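Local coordinates for protein nicotinamide-nucleotide adenylyltransferase NadR family / Ribosylnicotinamide kinase (Lactococcus lactis subsp. cremoris, PDB 6GYE) that binds nicotinamide riboside and probably phosphorylates it, and may also adenylylate the resulting mononucleotide on the way to NAD+, at residues N95-W100 against A129-K134; R214-A219 against Y232-T237; K270-K275 against H313-E318. One frame throughout, in Å; residues are numbered along the deposited sequence.

How the interactions relate
Interaction 1 comes first along the chain and lies alone, on the other side of the chain's centre from the remaining two. It joins helices 95-110 and 126-133 beside the five-stranded parallel sheet of the N-terminal half. Interactions 2 and 3 follow in that order within the AAA-type P-loop NTPase region, built on a second parallel sheet. Their centres are about 14 Å apart, whereas interaction 1 lies about 58 Å from interaction 2 and 66 Å from interaction 3, centre to centre. Tyr232 on helix 229-247 reaches Tyr272, Leu273 and Trp316, and Glu217 packs against His313. The two contacts thus form one continuous patch of the probable kinase half, well separated from interaction 1.

Interaction 1. Residues N95-W100 against A129-K134; sequences NGWDEW and AAELKK
Helices 95-110 and 126-133 come together at Trp97 and Glu131, whose CA atoms are 7.0 Å apart, the nearest backbone approach between the two segments. Glu131 lays its aliphatic stem across one face of the Trp97 indole. Its CG stands 3.5 Å from CE2 of Trp97 and lies over the five-membered ring, 17° off the ring normal, a CH-pi contact. CB of Glu131 covers the six-membered side, 3.7 Å from CE3 of Trp97. A bend at chi2 (-59°) folds the Glu131 carboxylate back over the pyrrole side, its plane only 17° from that of the indole. Two basic residues that follow in sequence grip OE2 of Glu131: Lys134 NZ at 3.0 Å, on the syn side but tilted well out of the carboxylate plane, and Arg135 in a second salt bridge. These cations probably keep the acid ionised.

Deeper in, CD1 of Leu132 meets the edge of the Trp100 ring, 4.0 Å from CZ3 of Trp100. Trp100 NE1 is hydrogen-bonded to Glu87, while Trp97 meets Tyr128 edge-to-face. Leu132 also packs on Leu104, Phe105 and Val145, wedging helix 126-133 between helix 95-110 and edge strand 142-147 of a 3-2-1-4-5 parallel sheet, consistent with a Rossmann-like nucleotidyltransferase domain.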
# COMPACT_ATOMS: atom_id res chain seq x y z
N ASN A 95 -14.66 34.10 -3.21
CA ASN A 95 -15.55 33.54 -4.23
C ASN A 95 -15.34 32.04 -4.42
O ASN A 95 -16.15 31.40 -5.10
CB ASN A 95 -15.44 34.26 -5.57
CG ASN A 95 -16.41 35.41 -5.68
OD1 ASN A 95 -16.16 36.52 -5.22
ND2 ASN A 95 -17.55 35.14 -6.31
N GLY A 96 -14.28 31.48 -3.85
CA GLY A 96 -14.22 30.04 -3.83
C GLY A 96 -15.19 29.43 -2.85
O GLY A 96 -15.59 28.28 -3.02
N TRP A 97 -15.60 30.20 -1.83
CA TRP A 97 -16.52 29.67 -0.82
C TRP A 97 -17.89 29.43 -1.42
O TRP A 97 -18.56 28.44 -1.08
CB TRP A 97 -16.61 30.59 0.39
CG TRP A 97 -15.46 30.49 1.36
CD1 TRP A 97 -14.55 31.46 1.68
CD2 TRP A 97 -15.11 29.34 2.14
NE1 TRP A 97 -13.66 30.98 2.61
CE2 TRP A 97 -13.98 29.68 2.91
CE3 TRP A 97 -15.64 28.05 2.26
CZ2 TRP A 97 -13.38 28.79 3.78
CZ3 TRP A 97 -15.04 27.16 3.13
CH2 TRP A 97 -13.92 27.53 3.88
N ASP A 98 -18.35 30.33 -2.29
CA ASP A 98 -19.64 30.16 -2.94
C ASP A 98 -19.62 28.92 -3.82
O ASP A 98 -20.44 28.01 -3.66
CB ASP A 98 -19.97 31.39 -3.78
CG ASP A 98 -20.25 32.60 -2.93
OD1 ASP A 98 -20.90 32.45 -1.88
OD2 ASP A 98 -19.83 33.71 -3.32
N GLU A 99 -18.65 28.86 -4.74
CA GLU A 99 -18.51 27.71 -5.62
C GLU A 99 -18.28 26.43 -4.83
O GLU A 99 -18.82 25.37 -5.16
CB GLU A 99 -17.36 27.97 -6.60
CG GLU A 99 -16.99 26.77 -7.47
CD GLU A 99 -17.94 26.56 -8.62
OE1 GLU A 99 -18.79 27.45 -8.87
OE2 GLU A 99 -17.83 25.50 -9.28
N TRP A 100 -17.47 26.50 -3.77
CA TRP A 100 -17.25 25.32 -2.94
C TRP A 100 -18.56 24.79 -2.38
O TRP A 100 -18.88 23.60 -2.52
CB TRP A 100 -16.26 25.65 -1.81
CG TRP A 100 -15.97 24.52 -0.88
CD1 TRP A 100 -15.01 23.56 -1.03
CD2 TRP A 100 -16.62 24.25 0.36
NE1 TRP A 100 -15.04 22.69 0.04
CE2 TRP A 100 -16.03 23.09 0.90
CE3 TRP A 100 -17.67 24.86 1.06
CZ2 TRP A 100 -16.44 22.54 2.11
CZ3 TRP A 100 -18.07 24.32 2.26
CH2 TRP A 100 -17.46 23.17 2.78
N ALA A 129 -17.31 26.19 9.43
CA ALA A 129 -18.64 26.32 10.02
C ALA A 129 -19.26 27.66 9.66
O ALA A 129 -20.39 27.71 9.15
CB ALA A 129 -18.55 26.15 11.53
N ALA A 130 -18.53 28.75 9.86
CA ALA A 130 -19.10 30.08 9.62
C ALA A 130 -19.44 30.28 8.15
O ALA A 130 -20.49 30.86 7.83
CB ALA A 130 -18.16 31.17 10.12
N GLU A 131 -18.56 29.84 7.25
CA GLU A 131 -18.81 30.02 5.82
C GLU A 131 -19.97 29.16 5.36
O GLU A 131 -20.77 29.57 4.50
CB GLU A 131 -17.54 29.70 5.01
CG GLU A 131 -16.36 30.64 5.29
CD GLU A 131 -16.65 32.12 5.01
OE1 GLU A 131 -15.90 32.98 5.51
OE2 GLU A 131 -17.64 32.43 4.29
N LEU A 132 -20.10 27.96 5.92
CA LEU A 132 -21.22 27.09 5.56
C LEU A 132 -22.55 27.67 6.05
O LEU A 132 -23.54 27.67 5.30
CB LEU A 132 -20.97 25.70 6.13
CG LEU A 132 -21.72 24.55 5.50
CD1 LEU A 132 -21.68 24.67 4.00
CD2 LEU A 132 -21.03 23.27 5.93
N LYS A 133 -22.59 28.15 7.30
CA LYS A 133 -23.85 28.65 7.86
C LYS A 133 -24.44 29.80 7.04
O LYS A 133 -25.66 30.00 7.05
CB LYS A 133 -23.67 29.07 9.32
CG LYS A 133 -23.93 27.96 10.32
CD LYS A 133 -23.13 28.14 11.61
CE LYS A 133 -23.45 29.45 12.29
NZ LYS A 133 -22.59 29.65 13.49
N LYS A 134 -23.60 30.60 6.39
CA LYS A 134 -24.10 31.69 5.55
C LYS A 134 -24.68 31.22 4.21
O LYS A 134 -25.33 32.02 3.53
CB LYS A 134 -23.00 32.72 5.29
CG LYS A 134 -22.42 33.36 6.53
CD LYS A 134 -21.38 34.42 6.17
CE LYS A 134 -20.28 33.83 5.29
NZ LYS A 134 -19.28 34.83 4.86

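Interaction 2. Residues R214-A219 against Y232-T237; sequences REYEEA and YARMIT. With SO4 (sulfate ion), chain F.
Tyr216 reaches from helix 212-220 to helix 229-247, where its ring is overlapped obliquely by two consecutive residues, Arg234 and Met235. The phenol end takes the arginine: CE2 of Tyr216 is 3.8 Å from CB of Arg234, and, in the conformer modelled here, the hydroxyl OH of Tyr216 lies 3.7 Å from CD of Arg234, so the aliphatic part of that chain does the touching. The two side chains cross at about a right angle. At the root of the ring, CG of Met235 sits 4.3 Å from CG of Tyr216. The methionine sulfur completes a Met-aromatic contact, with SD of Met235 5.2 Å from the centroid of the Tyr216 ring and well off its normal.

Tyr216 reaches across because its CG is anti to the backbone N (chi1 -176°), and Asp231 takes its hydroxyl in a hydrogen bond. Both helices belong to the P-loop NTPase-like region, and a sulfate, probably from the crystallisation liquor, occupies what fits a Walker A loop, hydrogen-bonded to the backbone amides of Ser190, Thr191, Gly192 and Lys193. Arg214, away from the helix contact, turns its NH2 to that anion in two weak hydrogen bonds, 3.1 Å from O2 and 3.4 Å from O3 of the sulfate. O3 lies in the guanidinium plane, nearly straight along its N-H (167°), while the bond to O2 is strongly bent.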
# COMPACT_ATOMS: atom_id res chain seq x y z
N ARG A 214 10.51 -22.58 -7.28
CA ARG A 214 10.58 -23.90 -6.68
C ARG A 214 9.22 -24.59 -6.69
O ARG A 214 9.11 -25.77 -7.03
CB ARG A 214 11.13 -23.81 -5.26
CG ARG A 214 11.14 -25.13 -4.50
CD ARG A 214 11.95 -24.94 -3.25
NE ARG A 214 13.12 -24.11 -3.55
CZ ARG A 214 13.87 -23.49 -2.65
NH1 ARG A 214 13.58 -23.58 -1.35
NH2 ARG A 214 14.91 -22.78 -3.04
N GLU A 215 8.16 -23.87 -6.29
CA GLU A 215 6.83 -24.48 -6.35
C GLU A 215 6.50 -24.90 -7.77
O GLU A 215 6.04 -26.03 -8.01
CB GLU A 215 5.76 -23.51 -5.82
CG GLU A 215 4.36 -24.15 -5.78
CD GLU A 215 3.21 -23.18 -6.01
OE1 GLU A 215 3.11 -22.17 -5.28
OE2 GLU A 215 2.40 -23.44 -6.93
N TYR A 216 6.75 -24.01 -8.72
CA TYR A 216 6.39 -24.26 -10.11
C TYR A 216 7.09 -25.51 -10.65
O TYR A 216 6.46 -26.33 -11.34
CB TYR A 216 6.75 -23.01 -10.92
CG TYR A 216 6.37 -23.05 -12.38
CD1 TYR A 216 7.24 -23.58 -13.33
CD2 TYR A 216 5.15 -22.53 -12.81
CE1 TYR A 216 6.91 -23.62 -14.66
CE2 TYR A 216 4.80 -22.56 -14.15
CZ TYR A 216 5.69 -23.10 -15.07
OH TYR A 216 5.35 -23.13 -16.39
N GLU A 217 8.38 -25.67 -10.36
CA GLU A 217 9.09 -26.83 -10.86
C GLU A 217 8.66 -28.12 -10.18
O GLU A 217 8.74 -29.19 -10.80
CB GLU A 217 10.60 -26.63 -10.71
CG GLU A 217 11.11 -25.56 -11.63
CD GLU A 217 12.61 -25.44 -11.60
OE1 GLU A 217 13.20 -25.82 -10.58
OE2 GLU A 217 13.19 -24.95 -12.58
N GLU A 218 8.21 -28.06 -8.92
CA GLU A 218 7.68 -29.26 -8.27
C GLU A 218 6.30 -29.62 -8.81
O GLU A 218 6.03 -30.78 -9.14
CB GLU A 218 7.62 -29.07 -6.76
CG GLU A 218 8.96 -29.09 -6.07
CD GLU A 218 8.87 -28.68 -4.60
OE1 GLU A 218 7.77 -28.77 -4.01
OE2 GLU A 218 9.91 -28.28 -4.03
N ALA A 219 5.41 -28.63 -8.92
CA ALA A 219 4.05 -28.87 -9.38
C ALA A 219 4.04 -29.36 -10.82
O ALA A 219 3.30 -30.28 -11.17
CB ALA A 219 3.21 -27.59 -9.24
N TYR A 232 9.08 -18.94 -17.92
CA TYR A 232 9.56 -17.71 -17.31
C TYR A 232 8.43 -16.71 -17.15
O TYR A 232 8.29 -16.08 -16.10
CB TYR A 232 10.72 -17.13 -18.12
CG TYR A 232 12.03 -17.85 -17.87
CD1 TYR A 232 12.82 -17.53 -16.78
CD2 TYR A 232 12.46 -18.86 -18.72
CE1 TYR A 232 14.01 -18.19 -16.52
CE2 TYR A 232 13.65 -19.53 -18.48
CZ TYR A 232 14.42 -19.19 -17.38
OH TYR A 232 15.61 -19.85 -17.13
N ALA A 233 7.57 -16.60 -18.17
CA ALA A 233 6.44 -15.70 -18.07
C ALA A 233 5.56 -16.08 -16.89
O ALA A 233 5.17 -15.22 -16.09
CB ALA A 233 5.63 -15.72 -19.36
N ARG A 234 5.25 -17.37 -16.75
CA ARG A 234 4.42 -17.81 -15.63
C ARG A 234 5.12 -17.60 -14.29
O ARG A 234 4.45 -17.34 -13.29
CB ARG A 234 4.01 -19.27 -15.82
CG ARG A 234 2.74 -19.43 -16.65
CD ARG A 234 2.48 -20.87 -17.03
NE ARG A 234 1.37 -20.97 -17.98
CZ ARG A 234 0.15 -21.41 -17.67
NH1 ARG A 234 -0.11 -21.81 -16.43
NH2 ARG A 234 -0.79 -21.46 -18.61
N MET A 235 6.46 -17.69 -14.26
CA MET A 235 7.17 -17.39 -13.03
C MET A 235 7.14 -15.90 -12.70
O MET A 235 7.13 -15.53 -11.52
CB MET A 235 8.61 -17.90 -13.11
CG MET A 235 8.67 -19.40 -12.92
SD MET A 235 10.30 -20.14 -13.04
CE MET A 235 10.99 -19.15 -14.33
N ILE A 236 7.10 -15.03 -13.71
CA ILE A 236 6.99 -13.60 -13.42
C ILE A 236 5.68 -13.31 -12.69
O ILE A 236 5.68 -12.79 -11.57
CB ILE A 236 7.12 -12.77 -14.70
CG1 ILE A 236 8.53 -12.93 -15.28
CG2 ILE A 236 6.82 -11.31 -14.42
CD1 ILE A 236 8.64 -12.59 -16.73
N THR A 237 4.55 -13.69 -13.29
CA THR A 237 3.28 -13.36 -12.65
C THR A 237 3.07 -14.19 -11.38
O THR A 237 2.47 -13.70 -10.42
CB THR A 237 2.12 -13.56 -13.63
OG1 THR A 237 1.96 -14.94 -13.88
CG2 THR A 237 2.43 -12.89 -14.95
S SO4 F . 18.10 -21.28 -1.52
O1 SO4 F . 18.65 -22.21 -0.53
O2 SO4 F . 17.85 -21.95 -2.79
O3 SO4 F . 16.82 -20.74 -1.10
O4 SO4 F . 19.09 -20.23 -1.70

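Interaction 3. Residues K270-K275 against H313-E318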
# COMPACT_ATOMS: atom_id res chain seq x y z
N LYS A 270 17.83 -13.54 -18.74
CA LYS A 270 18.91 -12.95 -19.53
C LYS A 270 20.03 -13.94 -19.75
O LYS A 270 20.61 -14.00 -20.84
CB LYS A 270 19.43 -11.68 -18.84
CG LYS A 270 20.47 -10.90 -19.65
CD LYS A 270 19.88 -10.36 -20.95
CE LYS A 270 20.76 -9.29 -21.60
NZ LYS A 270 20.41 -7.90 -21.12
N LEU A 271 20.34 -14.76 -18.74
CA LEU A 271 21.45 -15.69 -18.84
C LEU A 271 21.13 -16.92 -19.68
O LEU A 271 22.02 -17.46 -20.32
CB LEU A 271 21.90 -16.15 -17.45
CG LEU A 271 22.62 -15.09 -16.63
CD1 LEU A 271 23.10 -15.67 -15.33
CD2 LEU A 271 23.77 -14.58 -17.44
N TYR A 272 19.88 -17.39 -19.66
CA TYR A 272 19.59 -18.69 -20.24
C TYR A 272 18.61 -18.68 -21.41
O TYR A 272 18.57 -19.66 -22.15
CB TYR A 272 19.05 -19.64 -19.16
CG TYR A 272 20.03 -19.85 -18.03
CD1 TYR A 272 21.20 -20.58 -18.22
CD2 TYR A 272 19.80 -19.31 -16.77
CE1 TYR A 272 22.11 -20.77 -17.20
CE2 TYR A 272 20.71 -19.51 -15.73
CZ TYR A 272 21.86 -20.23 -15.96
OH TYR A 272 22.76 -20.43 -14.94
N LEU A 273 17.87 -17.62 -21.62
CA LEU A 273 16.98 -17.68 -22.77
C LEU A 273 17.69 -17.18 -24.01
O LEU A 273 18.61 -16.36 -23.93
CB LEU A 273 15.73 -16.85 -22.53
CG LEU A 273 14.62 -17.39 -21.63
CD1 LEU A 273 13.53 -16.34 -21.49
CD2 LEU A 273 14.04 -18.69 -22.21
N PRO A 274 17.27 -17.62 -25.20
CA PRO A 274 17.73 -16.96 -26.42
C PRO A 274 17.32 -15.50 -26.43
O PRO A 274 16.33 -15.10 -25.81
CB PRO A 274 17.02 -17.75 -27.54
CG PRO A 274 16.69 -19.06 -26.94
CD PRO A 274 16.40 -18.77 -25.48
N LYS A 275 18.12 -14.68 -27.12
CA LYS A 275 17.90 -13.24 -27.13
C LYS A 275 16.47 -12.90 -27.53
O LYS A 275 15.82 -12.05 -26.92
CB LYS A 275 18.90 -12.56 -28.07
CG LYS A 275 20.32 -13.11 -27.99
CD LYS A 275 20.58 -14.23 -29.02
CE LYS A 275 20.87 -15.59 -28.36
NZ LYS A 275 21.00 -16.67 -29.38
N HIS A 313 17.94 -26.59 -7.31
CA HIS A 313 18.05 -26.07 -8.68
C HIS A 313 19.39 -26.55 -9.24
O HIS A 313 20.43 -25.97 -8.95
CB HIS A 313 18.02 -24.55 -8.71
CG HIS A 313 16.68 -23.92 -8.41
ND1 HIS A 313 15.73 -23.71 -9.38
CD2 HIS A 313 16.19 -23.37 -7.28
CE1 HIS A 313 14.68 -23.10 -8.85
NE2 HIS A 313 14.94 -22.88 -7.57
N MET A 314 19.36 -27.62 -10.04
CA MET A 314 20.62 -28.26 -10.42
C MET A 314 21.41 -27.42 -11.42
O MET A 314 22.64 -27.29 -11.28
CB MET A 314 20.35 -29.67 -10.96
CG MET A 314 21.42 -30.72 -10.59
SD MET A 314 21.61 -31.08 -8.83
CE MET A 314 23.37 -30.77 -8.60
N GLU A 315 20.74 -26.84 -12.42
CA GLU A 315 21.45 -26.03 -13.41
C GLU A 315 21.72 -24.61 -12.91
O GLU A 315 22.76 -24.03 -13.26
CB GLU A 315 20.66 -25.96 -14.72
CG GLU A 315 21.36 -25.17 -15.81
CD GLU A 315 20.39 -24.44 -16.73
OE1 GLU A 315 19.76 -23.46 -16.27
OE2 GLU A 315 20.26 -24.85 -17.90
N TRP A 316 20.81 -24.04 -12.11
CA TRP A 316 21.02 -22.72 -11.53
C TRP A 316 22.13 -22.69 -10.48
O TRP A 316 22.46 -21.61 -9.98
CB TRP A 316 19.70 -22.19 -10.93
CG TRP A 316 18.66 -21.80 -11.97
CD1 TRP A 316 18.79 -21.88 -13.34
CD2 TRP A 316 17.34 -21.26 -11.72
NE1 TRP A 316 17.64 -21.42 -13.95
CE2 TRP A 316 16.73 -21.04 -12.98
CE3 TRP A 316 16.61 -20.95 -10.56
CZ2 TRP A 316 15.44 -20.52 -13.11
CZ3 TRP A 316 15.32 -20.43 -10.70
CH2 TRP A 316 14.75 -20.23 -11.97
N GLU A 317 22.68 -23.86 -10.11
CA GLU A 317 23.72 -23.91 -9.09
C GLU A 317 25.06 -23.39 -9.61
O GLU A 317 25.78 -22.70 -8.89
CB GLU A 317 23.87 -25.34 -8.57
CG GLU A 317 23.12 -25.63 -7.27
CD GLU A 317 23.20 -27.09 -6.87
OE1 GLU A 317 22.23 -27.58 -6.26
OE2 GLU A 317 24.22 -27.74 -7.16
N GLU A 318 25.42 -23.73 -10.84
CA GLU A 318 26.73 -23.39 -11.39
C GLU A 318 26.72 -21.98 -11.98
O GLU A 318 25.68 -21.44 -12.36
CB GLU A 318 27.16 -24.42 -12.44
CG GLU A 318 28.58 -24.25 -13.01
CD GLU A 318 29.68 -24.23 -11.95
OE1 GLU A 318 29.45 -24.69 -10.81
OE2 GLU A 318 30.79 -23.76 -12.27
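Tyr272, the last residue of helix 262-272, runs its side chain under Glu315 and alongside Trp316, in the loop between strand 296-300 and helix 320-333 of the P-loop NTPase-like region. Its CB packs near the hydroxyl of Tyr232 from helix 229-247. With CG anti to the carbonyl carbon (chi1 -60°), the ring then passes beneath the acid: OE1 of Glu315 stands 3.6 Å above the Tyr272 ring plane, over its centre, and CE1 of Tyr272 is its nearest atom at 3.7 Å. The carboxylate is inclined only 20° to the ring, so it lies nearly flat above it. Leu271 CB covers the opposite face towards the rim. On the same side as Glu315, but slid off past CD2 and CE2, the Trp316 indole approaches obliquely, CE2 of Tyr272 3.9 Å from CD1 of Trp316. The tyrosine and the five-membered ring of the indole are 17° from parallel, centroids 5.4 Å from each other, and barely overlap. At the tip, OH of Tyr272 lies 4.0 Å from the backbone O of both Glu315 and Glu318.

Trp316, near but not touching the probable Walker A loop, is also stacked on Tyr268, and its backbone N is hydrogen-bonded to Asp224. An alanine in place of Tyr272 would strip the cover from this side of the Glu315 carboxylate and is likely to open a gap beside the Trp316 indole. No hydrogen bond crosses between the segments, and a carboxylate oxygen over the electron-rich face of a phenol is likely to gain little and may be mildly unfavourable, so the join probably rests on shape and dispersion.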